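Superoxide dismutase (Clostridium difficile, PDB 3TJT) probably protects cells from superoxide radicals by converting them to hydrogen peroxide and dioxygen at an iron site, as an iron/manganese superoxide dismutase. Local coordinates at residues G112-F117 with V192-A197; K123-V128 with E183-W188. All blocks are in the same frame, centred on the assembly; numbering follows the deposited sequence.

Contact 1: residues G112-F117 with V192-A197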
ATOM      1  N   GLY A 112      25.264 -10.208 -15.017  1.00 30.00           N
ATOM      2  CA  GLY A 112      26.558  -9.674 -15.417  1.00 30.32           C
ATOM      3  C   GLY A 112      27.512  -9.507 -14.246  1.00 34.91           C
ATOM      4  O   GLY A 112      28.693  -9.864 -14.328  1.00 29.88           O
ATOM      5  N   SER A 113      27.004  -8.955 -13.149  1.00 30.10           N
ATOM      6  CA  SER A 113      27.800  -8.788 -11.938  1.00 29.99           C
ATOM      7  C   SER A 113      26.875  -8.575 -10.753  1.00 30.33           C
ATOM      8  O   SER A 113      25.682  -8.311 -10.933  1.00 25.40           O
ATOM      9  CB  SER A 113      28.733  -7.586 -12.065  1.00 31.98           C
ATOM     10  OG  SER A 113      27.997  -6.377 -12.026  1.00 32.66           O
ATOM     11  N   PHE A 114      27.419  -8.677  -9.546  1.00 26.96           N
ATOM     12  CA  PHE A 114      26.609  -8.444  -8.355  1.00 27.72           C
ATOM     13  C   PHE A 114      26.121  -6.999  -8.324  1.00 27.08           C
ATOM     14  O   PHE A 114      24.979  -6.726  -7.946  1.00 25.46           O
ATOM     15  CB  PHE A 114      27.384  -8.764  -7.075  1.00 25.25           C
ATOM     16  CG  PHE A 114      26.579  -8.560  -5.821  1.00 27.24           C
ATOM     17  CD1 PHE A 114      25.689  -9.527  -5.393  1.00 25.27           C
ATOM     18  CD2 PHE A 114      26.694  -7.391  -5.086  1.00 29.72           C
ATOM     19  CE1 PHE A 114      24.936  -9.340  -4.244  1.00 24.19           C
ATOM     20  CE2 PHE A 114      25.939  -7.191  -3.935  1.00 27.45           C
ATOM     21  CZ  PHE A 114      25.062  -8.173  -3.514  1.00 26.52           C
ATOM     22  N   GLU A 115      26.992  -6.072  -8.711  1.00 29.13           N
ATOM     23  CA  GLU A 115      26.648  -4.657  -8.677  1.00 32.13           C
ATOM     24  C   GLU A 115      25.488  -4.335  -9.618  1.00 31.16           C
ATOM     25  O   GLU A 115      24.628  -3.514  -9.293  1.00 28.70           O
ATOM     26  CB  GLU A 115      27.861  -3.788  -9.015  1.00 35.23           C
ATOM     27  CG  GLU A 115      27.554  -2.291  -9.056  1.00 39.61           C
ATOM     28  CD  GLU A 115      26.948  -1.767  -7.754  1.00 51.89           C
ATOM     29  OE1 GLU A 115      27.386  -2.199  -6.663  1.00 47.04           O
ATOM     30  OE2 GLU A 115      26.035  -0.913  -7.823  1.00 53.34           O
ATOM     31  N   LYS A 116      25.474  -4.973 -10.785  1.00 26.86           N
ATOM     32  CA  LYS A 116      24.381  -4.770 -11.736  1.00 27.26           C
ATOM     33  C   LYS A 116      23.085  -5.375 -11.209  1.00 24.27           C
ATOM     34  O   LYS A 116      22.010  -4.784 -11.353  1.00 26.34           O
ATOM     35  CB  LYS A 116      24.727  -5.357 -13.104  1.00 28.05           C
ATOM     36  CG  LYS A 116      25.693  -4.499 -13.907  1.00 35.65           C
ATOM     37  CD  LYS A 116      26.125  -5.207 -15.180  1.00 37.66           C
ATOM     38  CE  LYS A 116      27.055  -4.332 -15.998  1.00 43.44           C
ATOM     39  NZ  LYS A 116      27.561  -5.057 -17.200  1.00 49.60           N
ATOM     40  N   PHE A 117      23.186  -6.556 -10.607  1.00 23.57           N
ATOM     41  CA  PHE A 117      22.037  -7.163  -9.947  1.00 22.38           C
ATOM     42  C   PHE A 117      21.471  -6.220  -8.876  1.00 24.13           C
ATOM     43  O   PHE A 117      20.255  -5.994  -8.798  1.00 21.41           O
ATOM     44  CB  PHE A 117      22.405  -8.486  -9.269  1.00 20.92           C
ATOM     45  CG  PHE A 117      21.513  -8.809  -8.109  1.00 22.44           C
ATOM     46  CD1 PHE A 117      20.204  -9.210  -8.324  1.00 20.11           C
ATOM     47  CD2 PHE A 117      21.955  -8.646  -6.803  1.00 22.02           C
ATOM     48  CE1 PHE A 117      19.358  -9.474  -7.260  1.00 21.67           C
ATOM     49  CE2 PHE A 117      21.111  -8.903  -5.731  1.00 23.27           C
ATOM     50  CZ  PHE A 117      19.813  -9.322  -5.961  1.00 22.14           C
ATOM     51  N   VAL A 192      20.717  -8.658   4.412  1.00 17.32           N
ATOM     52  CA  VAL A 192      20.333  -9.818   3.600  1.00 17.99           C
ATOM     53  C   VAL A 192      21.131 -11.049   4.024  1.00 18.90           C
ATOM     54  O   VAL A 192      22.358 -10.985   4.166  1.00 19.62           O
ATOM     55  CB  VAL A 192      20.550  -9.570   2.100  1.00 19.22           C
ATOM     56  CG1 VAL A 192      20.308 -10.869   1.304  1.00 20.98           C
ATOM     57  CG2 VAL A 192      19.635  -8.462   1.602  1.00 20.32           C
ATOM     58  N   ASN A 193      20.435 -12.162   4.242  1.00 17.81           N
ATOM     59  CA  ASN A 193      21.082 -13.423   4.601  1.00 17.76           C
ATOM     60  C   ASN A 193      21.416 -14.226   3.343  1.00 21.27           C
ATOM     61  O   ASN A 193      20.596 -15.000   2.845  1.00 18.20           O
ATOM     62  CB  ASN A 193      20.186 -14.244   5.538  1.00 18.58           C
ATOM     63  CG  ASN A 193      20.840 -15.553   5.986  1.00 22.25           C
ATOM     64  OD1 ASN A 193      21.922 -15.909   5.526  1.00 21.87           O
ATOM     65  ND2 ASN A 193      20.172 -16.274   6.875  1.00 25.94           N
ATOM     66  N   TRP A 194      22.627 -14.037   2.835  1.00 19.09           N
ATOM     67  CA  TRP A 194      23.032 -14.681   1.587  1.00 19.75           C
ATOM     68  C   TRP A 194      23.172 -16.192   1.721  1.00 21.53           C
ATOM     69  O   TRP A 194      23.015 -16.917   0.738  1.00 20.88           O
ATOM     70  CB  TRP A 194      24.301 -14.034   1.011  1.00 19.75           C
ATOM     71  CG  TRP A 194      23.991 -12.695   0.432  1.00 20.56           C
ATOM     72  CD1 TRP A 194      24.324 -11.473   0.946  1.00 19.99           C
ATOM     73  CD2 TRP A 194      23.213 -12.440  -0.745  1.00 20.59           C
ATOM     74  NE1 TRP A 194      23.813 -10.470   0.146  1.00 20.90           N
ATOM     75  CE2 TRP A 194      23.134 -11.040  -0.901  1.00 19.14           C
ATOM     76  CE3 TRP A 194      22.588 -13.264  -1.689  1.00 21.47           C
ATOM     77  CZ2 TRP A 194      22.445 -10.441  -1.961  1.00 21.30           C
ATOM     78  CZ3 TRP A 194      21.910 -12.671  -2.746  1.00 22.09           C
ATOM     79  CH2 TRP A 194      21.845 -11.272  -2.873  1.00 20.17           C
ATOM     80  N   ASN A 195      23.461 -16.674   2.926  1.00 20.25           N
ATOM     81  CA  ASN A 195      23.496 -18.122   3.145  1.00 21.76           C
ATOM     82  C   ASN A 195      22.101 -18.731   3.037  1.00 21.80           C
ATOM     83  O   ASN A 195      21.926 -19.810   2.464  1.00 22.40           O
ATOM     84  CB  ASN A 195      24.135 -18.464   4.491  1.00 22.40           C
ATOM     85  CG  ASN A 195      25.563 -17.947   4.596  1.00 20.61           C
ATOM     86  OD1 ASN A 195      26.240 -17.765   3.587  1.00 25.25           O
ATOM     87  ND2 ASN A 195      26.017 -17.693   5.819  1.00 23.34           N
ATOM     88  N   GLY A 196      21.111 -18.027   3.575  1.00 21.54           N
ATOM     89  CA  GLY A 196      19.726 -18.449   3.439  1.00 21.29           C
ATOM     90  C   GLY A 196      19.296 -18.385   1.982  1.00 19.61           C
ATOM     91  O   GLY A 196      18.607 -19.285   1.486  1.00 20.87           O
ATOM     92  N   ALA A 197      19.710 -17.327   1.290  1.00 18.44           N
ATOM     93  CA  ALA A 197      19.416 -17.185  -0.131  1.00 19.96           C
ATOM     94  C   ALA A 197      19.994 -18.364  -0.918  1.00 23.64           C
ATOM     95  O   ALA A 197      19.340 -18.910  -1.811  1.00 20.44           O
ATOM     96  CB  ALA A 197      19.957 -15.875  -0.665  1.00 20.31           C
TER

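Contact 2: residues K123-V128 with E183-W188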
ATOM      1  N   LYS A 123      16.218  -0.485  -7.945  1.00 21.15           N
ATOM      2  CA  LYS A 123      15.285   0.282  -8.769  1.00 22.14           C
ATOM      3  C   LYS A 123      13.893  -0.347  -8.803  1.00 22.69           C
ATOM      4  O   LYS A 123      12.879   0.359  -8.735  1.00 20.67           O
ATOM      5  CB  LYS A 123      15.814   0.442 -10.194  1.00 26.24           C
ATOM      6  CG  LYS A 123      14.969   1.394 -11.031  1.00 29.70           C
ATOM      7  CD  LYS A 123      15.581   1.618 -12.399  1.00 35.39           C
ATOM      8  CE  LYS A 123      15.028   2.887 -13.043  1.00 45.14           C
ATOM      9  NZ  LYS A 123      13.542   2.870 -13.170  1.00 43.55           N
ATOM     10  N   SER A 124      13.837  -1.669  -8.919  1.00 20.98           N
ATOM     11  CA  SER A 124      12.545  -2.352  -8.919  1.00 20.56           C
ATOM     12  C   SER A 124      11.819  -2.138  -7.599  1.00 20.33           C
ATOM     13  O   SER A 124      10.612  -1.887  -7.585  1.00 19.90           O
ATOM     14  CB  SER A 124      12.697  -3.850  -9.212  1.00 24.02           C
ATOM     15  OG  SER A 124      13.135  -4.054 -10.550  1.00 27.26           O
ATOM     16  N   ALA A 125      12.559  -2.233  -6.496  1.00 19.25           N
ATOM     17  CA  ALA A 125      11.988  -2.005  -5.170  1.00 18.70           C
ATOM     18  C   ALA A 125      11.488  -0.563  -5.023  1.00 17.14           C
ATOM     19  O   ALA A 125      10.421  -0.311  -4.441  1.00 19.29           O
ATOM     20  CB  ALA A 125      13.029  -2.315  -4.088  1.00 17.43           C
ATOM     21  N   LEU A 126      12.261   0.379  -5.550  1.00 17.70           N
ATOM     22  CA  LEU A 126      11.906   1.792  -5.435  1.00 21.23           C
ATOM     23  C   LEU A 126      10.658   2.118  -6.241  1.00 23.64           C
ATOM     24  O   LEU A 126       9.863   2.969  -5.850  1.00 23.18           O
ATOM     25  CB  LEU A 126      13.065   2.671  -5.902  1.00 22.79           C
ATOM     26  CG  LEU A 126      12.881   4.174  -5.677  1.00 24.59           C
ATOM     27  CD1 LEU A 126      12.960   4.481  -4.190  1.00 24.42           C
ATOM     28  CD2 LEU A 126      13.917   4.977  -6.467  1.00 26.56           C
ATOM     29  N   ASP A 127      10.489   1.432  -7.365  1.00 21.22           N
ATOM     30  CA  ASP A 127       9.414   1.753  -8.300  1.00 24.91           C
ATOM     31  C   ASP A 127       8.071   1.061  -8.013  1.00 23.08           C
ATOM     32  O   ASP A 127       7.076   1.346  -8.681  1.00 24.45           O
ATOM     33  CB  ASP A 127       9.856   1.466  -9.741  1.00 23.29           C
ATOM     34  CG  ASP A 127      10.911   2.445 -10.246  1.00 29.65           C
ATOM     35  OD1 ASP A 127      11.210   3.444  -9.553  1.00 32.40           O
ATOM     36  OD2 ASP A 127      11.452   2.213 -11.350  1.00 34.41           O
ATOM     37  N   VAL A 128       8.022   0.159  -7.034  1.00 19.20           N
ATOM     38  CA  VAL A 128       6.754  -0.454  -6.671  1.00 17.47           C
ATOM     39  C   VAL A 128       5.801   0.659  -6.259  1.00 19.53           C
ATOM     40  O   VAL A 128       6.128   1.472  -5.384  1.00 18.36           O
ATOM     41  CB  VAL A 128       6.892  -1.456  -5.505  1.00 16.90           C
ATOM     42  CG1 VAL A 128       5.524  -1.840  -4.972  1.00 18.38           C
ATOM     43  CG2 VAL A 128       7.671  -2.705  -5.959  1.00 17.19           C
ATOM     44  N   GLU A 183      16.375   4.987   1.078  1.00 21.44           N
ATOM     45  CA  GLU A 183      17.345   4.761   2.148  1.00 19.40           C
ATOM     46  C   GLU A 183      17.118   3.418   2.823  1.00 19.32           C
ATOM     47  O   GLU A 183      18.067   2.736   3.206  1.00 20.36           O
ATOM     48  CB  GLU A 183      17.283   5.885   3.187  1.00 22.19           C
ATOM     49  CG  GLU A 183      17.726   7.232   2.634  1.00 28.19           C
ATOM     50  CD  GLU A 183      17.522   8.375   3.616  1.00 29.35           C
ATOM     51  OE1 GLU A 183      17.067   8.120   4.745  1.00 28.34           O
ATOM     52  OE2 GLU A 183      17.813   9.532   3.246  1.00 34.01           O
ATOM     53  N   TYR A 184      15.851   3.052   2.977  1.00 17.25           N
ATOM     54  CA  TYR A 184      15.483   1.749   3.516  1.00 16.59           C
ATOM     55  C   TYR A 184      16.024   0.634   2.626  1.00 19.75           C
ATOM     56  O   TYR A 184      16.618  -0.332   3.109  1.00 18.71           O
ATOM     57  CB  TYR A 184      13.962   1.655   3.607  1.00 17.73           C
ATOM     58  CG  TYR A 184      13.377   0.269   3.819  1.00 17.07           C
ATOM     59  CD1 TYR A 184      13.638  -0.462   4.975  1.00 16.94           C
ATOM     60  CD2 TYR A 184      12.512  -0.280   2.877  1.00 15.75           C
ATOM     61  CE1 TYR A 184      13.059  -1.728   5.177  1.00 18.19           C
ATOM     62  CE2 TYR A 184      11.939  -1.522   3.059  1.00 15.95           C
ATOM     63  CZ  TYR A 184      12.211  -2.245   4.206  1.00 17.19           C
ATOM     64  OH  TYR A 184      11.615  -3.472   4.369  1.00 16.43           O
ATOM     65  N   ILE A 185      15.814   0.774   1.322  1.00 18.09           N
ATOM     66  CA  ILE A 185      16.256  -0.247   0.373  1.00 17.41           C
ATOM     67  C   ILE A 185      17.771  -0.415   0.425  1.00 21.37           C
ATOM     68  O   ILE A 185      18.287  -1.530   0.532  1.00 21.74           O
ATOM     69  CB  ILE A 185      15.810   0.093  -1.061  1.00 19.54           C
ATOM     70  CG1 ILE A 185      14.278   0.075  -1.141  1.00 19.85           C
ATOM     71  CG2 ILE A 185      16.428  -0.886  -2.055  1.00 22.01           C
ATOM     72  CD1 ILE A 185      13.711   0.801  -2.362  1.00 19.84           C
ATOM     73  N   ASP A 186      18.489   0.696   0.369  1.00 20.16           N
ATOM     74  CA  ASP A 186      19.945   0.632   0.408  1.00 24.54           C
ATOM     75  C   ASP A 186      20.455  -0.004   1.706  1.00 22.56           C
ATOM     76  O   ASP A 186      21.344  -0.857   1.679  1.00 24.23           O
ATOM     77  CB  ASP A 186      20.556   2.019   0.225  1.00 28.10           C
ATOM     78  CG  ASP A 186      22.038   1.955  -0.098  1.00 37.65           C
ATOM     79  OD1 ASP A 186      22.421   1.243  -1.057  1.00 36.36           O
ATOM     80  OD2 ASP A 186      22.819   2.613   0.611  1.00 40.50           O
ATOM     81  N   ASN A 187      19.882   0.392   2.835  1.00 20.10           N
ATOM     82  CA  ASN A 187      20.309  -0.151   4.121  1.00 19.10           C
ATOM     83  C   ASN A 187      19.998  -1.629   4.284  1.00 22.86           C
ATOM     84  O   ASN A 187      20.709  -2.345   4.984  1.00 20.07           O
ATOM     85  CB  ASN A 187      19.702   0.643   5.273  1.00 22.02           C
ATOM     86  CG  ASN A 187      20.571   1.807   5.686  1.00 32.06           C
ATOM     87  OD1 ASN A 187      21.740   1.881   5.306  1.00 37.57           O
ATOM     88  ND2 ASN A 187      20.012   2.722   6.461  1.00 34.01           N
ATOM     89  N   TRP A 188      18.935  -2.086   3.630  1.00 19.49           N
ATOM     90  CA  TRP A 188      18.495  -3.463   3.793  1.00 20.40           C
ATOM     91  C   TRP A 188      19.547  -4.469   3.319  1.00 17.60           C
ATOM     92  O   TRP A 188      19.628  -5.584   3.838  1.00 18.93           O
ATOM     93  CB  TRP A 188      17.172  -3.672   3.057  1.00 18.29           C
ATOM     94  CG  TRP A 188      16.632  -5.060   3.124  1.00 17.07           C
ATOM     95  CD1 TRP A 188      16.039  -5.661   4.191  1.00 16.28           C
ATOM     96  CD2 TRP A 188      16.597  -6.014   2.052  1.00 17.50           C
ATOM     97  NE1 TRP A 188      15.644  -6.936   3.856  1.00 17.26           N
ATOM     98  CE2 TRP A 188      15.980  -7.176   2.550  1.00 17.60           C
ATOM     99  CE3 TRP A 188      17.025  -5.991   0.723  1.00 19.20           C
ATOM    100  CZ2 TRP A 188      15.776  -8.308   1.764  1.00 16.78           C
ATOM    101  CZ3 TRP A 188      16.826  -7.122  -0.058  1.00 20.79           C
ATOM    102  CH2 TRP A 188      16.211  -8.265   0.468  1.00 18.26           C
TER

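Contact 1: residues G112-F117 with V192-A197
An aromatic cluster joins the first turns of two helices in the C-terminal domain of the iron/manganese superoxide dismutase fold, with Phe114 and Phe117 from helix 114-127 meeting the indole of Trp194 from helix 194-202. Phe114 and Trp194 form an offset edge-to-face pair: the edge of the phenyl ring is directed at the face of the six-membered indole ring, the centroids lie 5.6 Å apart and the planes stand at 72°. The closest atoms are Phe114 CE1 and Trp194 CZ2, at 3.6 Å. Phe117 comes in one turn later and touches the indole at its edge, Phe117 CE2 lying 3.8 Å from Trp194 CH2. The backbones stay well apart, Phe114 CA to Trp194 CA being 12.3 Å, and every close contact between the two segments is ring to ring. Trp194 reaches across with CG anti to its own carbonyl carbon (chi1 -73°), while Val192 CG1 lies against one face of the indole.

Both helices begin with a side-chain N-cap: Ser113 OG accepts from Lys116 N at 3.1 Å, and Asn193 OD1 accepts from Gly196 N at 3.0 Å, the latter donor standing well above the carbonyl plane. Ile107 of helix 101-111 touches Phe117 and Trp194, and Ile164 of strand 161-167 packs on both as well, so helix 101-111 and strand 161-167 both border the aromatic contact.

Contact 2: residues K123-V128 with E183-W188
Ile185 meets Ala125 and Leu126 where helix 181-188 packs against the last turns of helix 114-127. On the outer side of the latter, Lys123 NZ is salt-bridged to Asp127 OD2 at 2.8 Å, meeting the syn lone pair of that carboxylate oxygen. Along the second segment, Glu183 is salt-bridged to Arg180, and the hydroxyl of Tyr184 is hydrogen-bonded to the backbone oxygen of Asp167, an iron ligand. Within 183-188, Ile185 alone touches 123-128. Its CG1 branch lies anti to the carbonyl carbon (chi1 -64°) and the chain runs on extended (chi2 162°), carrying the terminal methyl to the other helix. There Ile185 CD1 is 3.6 Å from Ala125 CB and 3.5 Å from Leu126 N, so the methyl rests against backbone as well as side chain. Leu126 crosses the isoleucine at about a right angle, its CB 4.1 Å from Ile185 CD1. The small alanine allows a close approach, with Ala125 CA and Ile185 CA 7.2 Å apart. Asp186, next in line, touches the same helix at Gln122. Farther along, Asn187 ND2 is hydrogen-bonded to the Tyr177 hydroxyl, and Trp188 ends the segment against Ile164 and Leu166 of strand 161-167. Leu166 also underlies Tyr184 and Ile185, while Ser124 and Val128 lean on strand 144-150.

Overall arrangement
Helix 114-127 takes part in both contacts, offering its first turn to helix 194-202 in contact 1 and its last turns to helix 181-188 in contact 2; the centres lie about 15 Å apart. Each is largely buried and apolar, with similar areas of 111 and 122 Å², yet the means differ. Wide backbone separation is spanned by aromatic rings in contact 1, whereas contact 2 uses aliphatic groups between closely placed helices and includes an exposed leucine. Strand 161-167 borders both, Ile164 at contact 1 and Leu166 together with Ile164 at contact 2. Contact 1 lies away from the metal site; in contact 2 the Ala125 side chain is about 9 Å from that of Asp167.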